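Local coordinates for protein glucose-6-phosphate isomerase (Chlamydia trachomatis D/UW-3/CX, PDB 6OTU) that catalyses the reversible isomerisation of glucose-6-phosphate to fructose-6-phosphate, at residues L316-G321 and E477-F482; A139-I144 and E258-W263. All coordinates share one frame; numbering follows the deposited sequence.

Contact 1: L316-G321 and E477-F482; sequences LSAMLG and EHKFAF
Ser-317 and Lys-479 meet side against side. The lysine runs out almost fully extended along the flank of helix 313-327, and the serine hydroxyl touches the middle of its chain: OG of Ser-317 is 3.1 Å from CD of Lys-479 and 3.2 Å from CE. No hydrogen bond links the two segments; NZ of Lys-479 passes on to a salt bridge with Glu-402. Lys-479 starts with CG anti to its own backbone N (chi1 172°), which sets the aliphatic chain beside Ser-317.

Ala-318 fills the other half of the contact. Its methyl packs against the backbone of 477-482, CB lying 3.4 Å from O of Lys-479 and 3.6 Å from CB of Phe-482. Phe-482 touches through that methylene alone; its ring leads away, and the side chain packs on Leu-80 and Met-84 of helix 80-89. With so small a residue at the crossing, the CA atoms of Ala-318 and Lys-479 come within 4.8 Å.

The segment axes pass 8.2 Å apart at -48°, a close, buried crossing of helices 313-327 and 466-487 in the layered alpha/beta fold of phosphoglucose isomerase.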
loop_
_atom_site.group_PDB
_atom_site.type_symbol
_atom_site.label_atom_id
_atom_site.label_comp_id
_atom_site.label_asym_id
_atom_site.label_seq_id
_atom_site.Cartn_x
_atom_site.Cartn_y
_atom_site.Cartn_z
ATOM N N LEU A 316 5.535 11.227 -21.897
ATOM C CA LEU A 316 5.024 9.966 -22.427
ATOM C C LEU A 316 4.261 9.199 -21.356
ATOM O O LEU A 316 3.145 8.724 -21.589
ATOM C CB LEU A 316 6.181 9.119 -22.969
ATOM C CG LEU A 316 5.926 7.788 -23.677
ATOM C CD1 LEU A 316 4.791 7.894 -24.691
ATOM C CD2 LEU A 316 7.203 7.319 -24.378
ATOM N N SER A 317 4.850 9.074 -20.168
ATOM C CA SER A 317 4.189 8.333 -19.107
ATOM C C SER A 317 2.853 8.980 -18.743
ATOM O O SER A 317 1.849 8.285 -18.568
ATOM C CB SER A 317 5.117 8.229 -17.903
ATOM O OG SER A 317 4.374 8.001 -16.724
ATOM N N ALA A 318 2.804 10.318 -18.724
ATOM C CA ALA A 318 1.546 11.017 -18.476
ATOM C C ALA A 318 0.503 10.700 -19.547
ATOM O O ALA A 318 -0.654 10.407 -19.222
ATOM C CB ALA A 318 1.783 12.523 -18.392
ATOM N N MET A 319 0.891 10.745 -20.834
ATOM C CA MET A 319 -0.099 10.553 -21.900
ATOM C C MET A 319 -0.545 9.092 -22.003
ATOM O O MET A 319 -1.731 8.813 -22.244
ATOM C CB MET A 319 0.451 11.051 -23.240
ATOM C CG MET A 319 0.821 12.515 -23.233
ATOM S SD MET A 319 -0.501 13.585 -22.626
ATOM C CE MET A 319 -1.712 13.337 -23.924
ATOM N N LEU A 320 0.376 8.144 -21.802
ATOM C CA LEU A 320 -0.029 6.740 -21.696
ATOM C C LEU A 320 -0.987 6.527 -20.522
ATOM O O LEU A 320 -1.924 5.723 -20.608
ATOM C CB LEU A 320 1.207 5.854 -21.550
ATOM C CG LEU A 320 2.110 5.732 -22.788
ATOM C CD1 LEU A 320 3.444 5.104 -22.434
ATOM C CD2 LEU A 320 1.404 4.936 -23.891
ATOM N N GLY A 321 -0.778 7.240 -19.415
ATOM C CA GLY A 321 -1.733 7.149 -18.313
ATOM C C GLY A 321 -3.098 7.698 -18.689
ATOM O O GLY A 321 -4.127 7.116 -18.344
ATOM N N GLU A 477 6.853 13.467 -10.349
ATOM C CA GLU A 477 6.342 14.819 -10.131
ATOM C C GLU A 477 5.870 15.426 -11.445
ATOM O O GLU A 477 4.773 15.980 -11.522
ATOM C CB GLU A 477 7.406 15.708 -9.473
ATOM C CG GLU A 477 7.740 15.282 -8.044
ATOM C CD GLU A 477 8.744 16.191 -7.357
ATOM O OE1 GLU A 477 9.372 17.045 -8.041
ATOM O OE2 GLU A 477 8.891 16.065 -6.118
ATOM N N HIS A 478 6.662 15.279 -12.509
ATOM C CA HIS A 478 6.275 15.872 -13.784
ATOM C C HIS A 478 5.208 15.064 -14.515
ATOM O O HIS A 478 4.354 15.658 -15.189
ATOM C CB HIS A 478 7.518 16.068 -14.647
ATOM C CG HIS A 478 8.457 17.053 -14.044
ATOM N ND1 HIS A 478 8.002 18.169 -13.377
ATOM C CD2 HIS A 478 9.803 17.066 -13.932
ATOM C CE1 HIS A 478 9.033 18.849 -12.912
ATOM N NE2 HIS A 478 10.138 18.204 -13.239
ATOM N N LYS A 479 5.228 13.731 -14.392
ATOM C CA LYS A 479 4.121 12.923 -14.896
ATOM C C LYS A 479 2.785 13.452 -14.391
ATOM O O LYS A 479 1.859 13.684 -15.174
ATOM C CB LYS A 479 4.277 11.455 -14.487
ATOM C CG LYS A 479 3.032 10.653 -14.849
ATOM C CD LYS A 479 2.993 9.280 -14.229
ATOM C CE LYS A 479 1.877 8.465 -14.857
ATOM N NZ LYS A 479 1.587 7.261 -14.054
ATOM N N PHE A 480 2.668 13.644 -13.077
ATOM C CA PHE A 480 1.391 14.067 -12.511
ATOM C C PHE A 480 1.061 15.500 -12.914
ATOM O O PHE A 480 -0.103 15.822 -13.186
ATOM C CB PHE A 480 1.426 13.902 -10.991
ATOM C CG PHE A 480 1.652 12.475 -10.552
ATOM C CD1 PHE A 480 0.954 11.434 -11.144
ATOM C CD2 PHE A 480 2.565 12.172 -9.556
ATOM C CE1 PHE A 480 1.166 10.108 -10.748
ATOM C CE2 PHE A 480 2.776 10.847 -9.154
ATOM C CZ PHE A 480 2.080 9.824 -9.745
ATOM N N ALA A 481 2.079 16.366 -12.982
ATOM C CA ALA A 481 1.876 17.732 -13.459
ATOM C C ALA A 481 1.375 17.750 -14.898
ATOM O O ALA A 481 0.468 18.517 -15.241
ATOM C CB ALA A 481 3.180 18.534 -13.339
ATOM N N PHE A 482 1.973 16.923 -15.764
ATOM C CA PHE A 482 1.529 16.886 -17.150
ATOM C C PHE A 482 0.090 16.385 -17.233
ATOM O O PHE A 482 -0.710 16.909 -18.017
ATOM C CB PHE A 482 2.467 16.022 -17.996
ATOM C CG PHE A 482 3.701 16.748 -18.517
ATOM C CD1 PHE A 482 3.593 17.969 -19.169
ATOM C CD2 PHE A 482 4.969 16.180 -18.377
ATOM C CE1 PHE A 482 4.717 18.626 -19.659
ATOM C CE2 PHE A 482 6.100 16.833 -18.869
ATOM C CZ PHE A 482 5.973 18.054 -19.511
#

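Contact 2: A139-I144 and E258-W263; sequences AEFLYI and EVFHLW
Phe-260 points the edge of its ring at one face of Phe-141, a T-shaped pair with planes 81° apart and centroids separated by 5.5 Å. The leading atom is CZ of Phe-260, 3.8 Å from CG of Phe-141 and equally near its CB, so the edge arrives over the rim where the ring joins its methylene. Phe-141 reaches the strand because its CG stands anti to the backbone N (chi1 170°), carrying the ring out from the helix.

Farther along the same ring, Glu-258 contributes its aliphatic part: its CB approaches CE1 of Phe-141 obliquely at 4.0 Å. The glutamate chain bends at chi2, and OE1 of Glu-258 accepts the N-H of Val-259 at 2.9 Å through its anti lone pair, with an angle of 162° at the hydrogen. Lys-253 and Arg-137 form salt bridges to the same oxygen, and Arg-137, from helix 122-148, also bonds O of Val-259, tying that helix to the strand a second time.

In the next shell, Val-241 touches both phenylalanines, and Met-275 and Val-279 of helix 275-285 pack on Phe-260. Helix 122-148 thus lies, through Phe-141 and Arg-137, against strand 258-262, outermost in the five-stranded parallel sheet and bonded to strand 240-245.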
loop_
_atom_site.group_PDB
_atom_site.type_symbol
_atom_site.label_atom_id
_atom_site.label_comp_id
_atom_site.label_asym_id
_atom_site.label_seq_id
_atom_site.Cartn_x
_atom_site.Cartn_y
_atom_site.Cartn_z
ATOM N N ALA A 139 25.199 22.120 4.675
ATOM C CA ALA A 139 26.549 21.564 4.695
ATOM C C ALA A 139 27.299 21.969 5.960
ATOM O O ALA A 139 27.936 21.130 6.605
ATOM C CB ALA A 139 27.320 22.002 3.452
ATOM N N GLU A 140 27.211 23.249 6.342
ATOM C CA GLU A 140 27.833 23.709 7.580
ATOM C C GLU A 140 27.243 22.999 8.786
ATOM O O GLU A 140 27.966 22.631 9.722
ATOM C CB GLU A 140 27.632 25.213 7.741
ATOM C CG GLU A 140 28.716 26.095 7.195
ATOM C CD GLU A 140 28.377 27.568 7.378
ATOM O OE1 GLU A 140 27.280 27.866 7.909
ATOM O OE2 GLU A 140 29.208 28.424 7.000
ATOM N N PHE A 141 25.923 22.813 8.785
ATOM C CA PHE A 141 25.248 22.218 9.930
ATOM C C PHE A 141 25.598 20.737 10.068
ATOM O O PHE A 141 25.764 20.229 11.187
ATOM C CB PHE A 141 23.735 22.416 9.794
ATOM C CG PHE A 141 22.930 21.632 10.798
ATOM C CD1 PHE A 141 22.719 22.126 12.077
ATOM C CD2 PHE A 141 22.428 20.384 10.479
ATOM C CE1 PHE A 141 21.995 21.396 13.009
ATOM C CE2 PHE A 141 21.703 19.638 11.415
ATOM C CZ PHE A 141 21.490 20.141 12.670
ATOM N N LEU A 142 25.717 20.030 8.938
ATOM C CA LEU A 142 25.908 18.580 8.968
ATOM C C LEU A 142 27.310 18.193 9.422
ATOM O O LEU A 142 27.481 17.137 10.037
ATOM C CB LEU A 142 25.626 17.980 7.592
ATOM C CG LEU A 142 24.204 18.096 7.042
ATOM C CD1 LEU A 142 24.165 17.538 5.621
ATOM C CD2 LEU A 142 23.181 17.384 7.948
ATOM N N TYR A 143 28.317 19.014 9.103
ATOM C CA TYR A 143 29.674 18.780 9.592
ATOM C C TYR A 143 29.687 18.599 11.108
ATOM O O TYR A 143 30.404 17.743 11.636
ATOM C CB TYR A 143 30.572 19.950 9.154
ATOM C CG TYR A 143 32.056 19.849 9.484
ATOM C CD1 TYR A 143 32.516 19.985 10.793
ATOM C CD2 TYR A 143 33.005 19.658 8.478
ATOM C CE1 TYR A 143 33.871 19.906 11.099
ATOM C CE2 TYR A 143 34.370 19.582 8.777
ATOM C CZ TYR A 143 34.791 19.706 10.090
ATOM O OH TYR A 143 36.127 19.630 10.408
ATOM N N ILE A 144 28.879 19.384 11.821
ATOM C CA ILE A 144 28.817 19.289 13.278
ATOM C C ILE A 144 27.856 18.188 13.709
ATOM O O ILE A 144 28.186 17.354 14.559
ATOM C CB ILE A 144 28.419 20.651 13.879
ATOM C CG1 ILE A 144 29.482 21.706 13.560
ATOM C CG2 ILE A 144 28.182 20.541 15.391
ATOM C CD1 ILE A 144 28.924 23.106 13.387
ATOM N N GLU A 258 18.531 24.860 15.340
ATOM C CA GLU A 258 18.668 25.443 14.015
ATOM C C GLU A 258 17.297 25.412 13.361
ATOM O O GLU A 258 16.415 24.640 13.758
ATOM C CB GLU A 258 19.711 24.700 13.161
ATOM C CG GLU A 258 20.054 25.336 11.799
ATOM C CD GLU A 258 20.479 26.795 11.889
ATOM O OE1 GLU A 258 19.604 27.669 12.030
ATOM O OE2 GLU A 258 21.692 27.078 11.807
ATOM N N VAL A 259 17.121 26.276 12.365
ATOM C CA VAL A 259 15.861 26.390 11.643
ATOM C C VAL A 259 16.182 26.479 10.158
ATOM O O VAL A 259 16.943 27.359 9.740
ATOM C CB VAL A 259 15.040 27.616 12.085
ATOM C CG1 VAL A 259 13.829 27.809 11.157
ATOM C CG2 VAL A 259 14.622 27.495 13.567
ATOM N N PHE A 260 15.607 25.572 9.362
ATOM C CA PHE A 260 15.728 25.592 7.907
ATOM C C PHE A 260 14.381 25.957 7.290
ATOM O O PHE A 260 13.325 25.769 7.895
ATOM C CB PHE A 260 16.232 24.237 7.366
ATOM C CG PHE A 260 17.619 23.870 7.839
ATOM C CD1 PHE A 260 18.743 24.291 7.138
ATOM C CD2 PHE A 260 17.800 23.114 9.004
ATOM C CE1 PHE A 260 20.030 23.951 7.578
ATOM C CE2 PHE A 260 19.072 22.775 9.458
ATOM C CZ PHE A 260 20.195 23.199 8.745
ATOM N N HIS A 261 14.421 26.482 6.074
ATOM C CA HIS A 261 13.236 27.034 5.434
ATOM C C HIS A 261 12.927 26.343 4.113
ATOM O O HIS A 261 13.834 25.981 3.353
ATOM C CB HIS A 261 13.403 28.536 5.155
ATOM C CG HIS A 261 13.762 29.341 6.358
ATOM N ND1 HIS A 261 14.858 30.175 6.388
ATOM C CD2 HIS A 261 13.172 29.448 7.571
ATOM C CE1 HIS A 261 14.929 30.762 7.569
ATOM N NE2 HIS A 261 13.919 30.336 8.307
ATOM N N LEU A 262 11.639 26.176 3.856
ATOM C CA LEU A 262 11.062 26.132 2.524
ATOM C C LEU A 262 10.201 27.391 2.383
ATOM O O LEU A 262 10.289 28.307 3.198
ATOM C CB LEU A 262 10.289 24.826 2.310
ATOM C CG LEU A 262 9.029 24.565 3.144
ATOM C CD1 LEU A 262 8.107 23.612 2.382
ATOM C CD2 LEU A 262 9.355 24.001 4.545
ATOM N N TRP A 263 9.370 27.451 1.347
ATOM C CA TRP A 263 8.564 28.641 1.075
ATOM C C TRP A 263 7.168 28.216 0.629
ATOM O O TRP A 263 6.894 27.030 0.426
ATOM C CB TRP A 263 9.269 29.548 0.044
ATOM C CG TRP A 263 10.639 29.894 0.549
ATOM C CD1 TRP A 263 10.979 30.965 1.326
ATOM C CD2 TRP A 263 11.830 29.111 0.405
ATOM N NE1 TRP A 263 12.312 30.907 1.651
ATOM C CE2 TRP A 263 12.856 29.780 1.096
ATOM C CE3 TRP A 263 12.128 27.909 -0.245
ATOM C CZ2 TRP A 263 14.158 29.293 1.148
ATOM C CZ3 TRP A 263 13.424 27.424 -0.186
ATOM C CH2 TRP A 263 14.420 28.115 0.502
#

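The two contacts pack well-separated parts of one chain. Contact 2 closes along the chain before contact 1 opens; their centres are 33 Å apart, on opposite sides of the chain's centre, and their nearest atoms stay about 11 Å from each other. Contact 1 joins two helices, whereas contact 2 sets a helix against the border of the parallel sheet. Both lie away from the probable catalytic residues Glu-355, His-386 and Lys-501. Contact 2 has a link to the bound substrate: the side chain of Phe-260 is about 13 Å from glucose-6-phosphate, and Leu-262 on the same strand touches Lys-211, a residue of the ligand pocket.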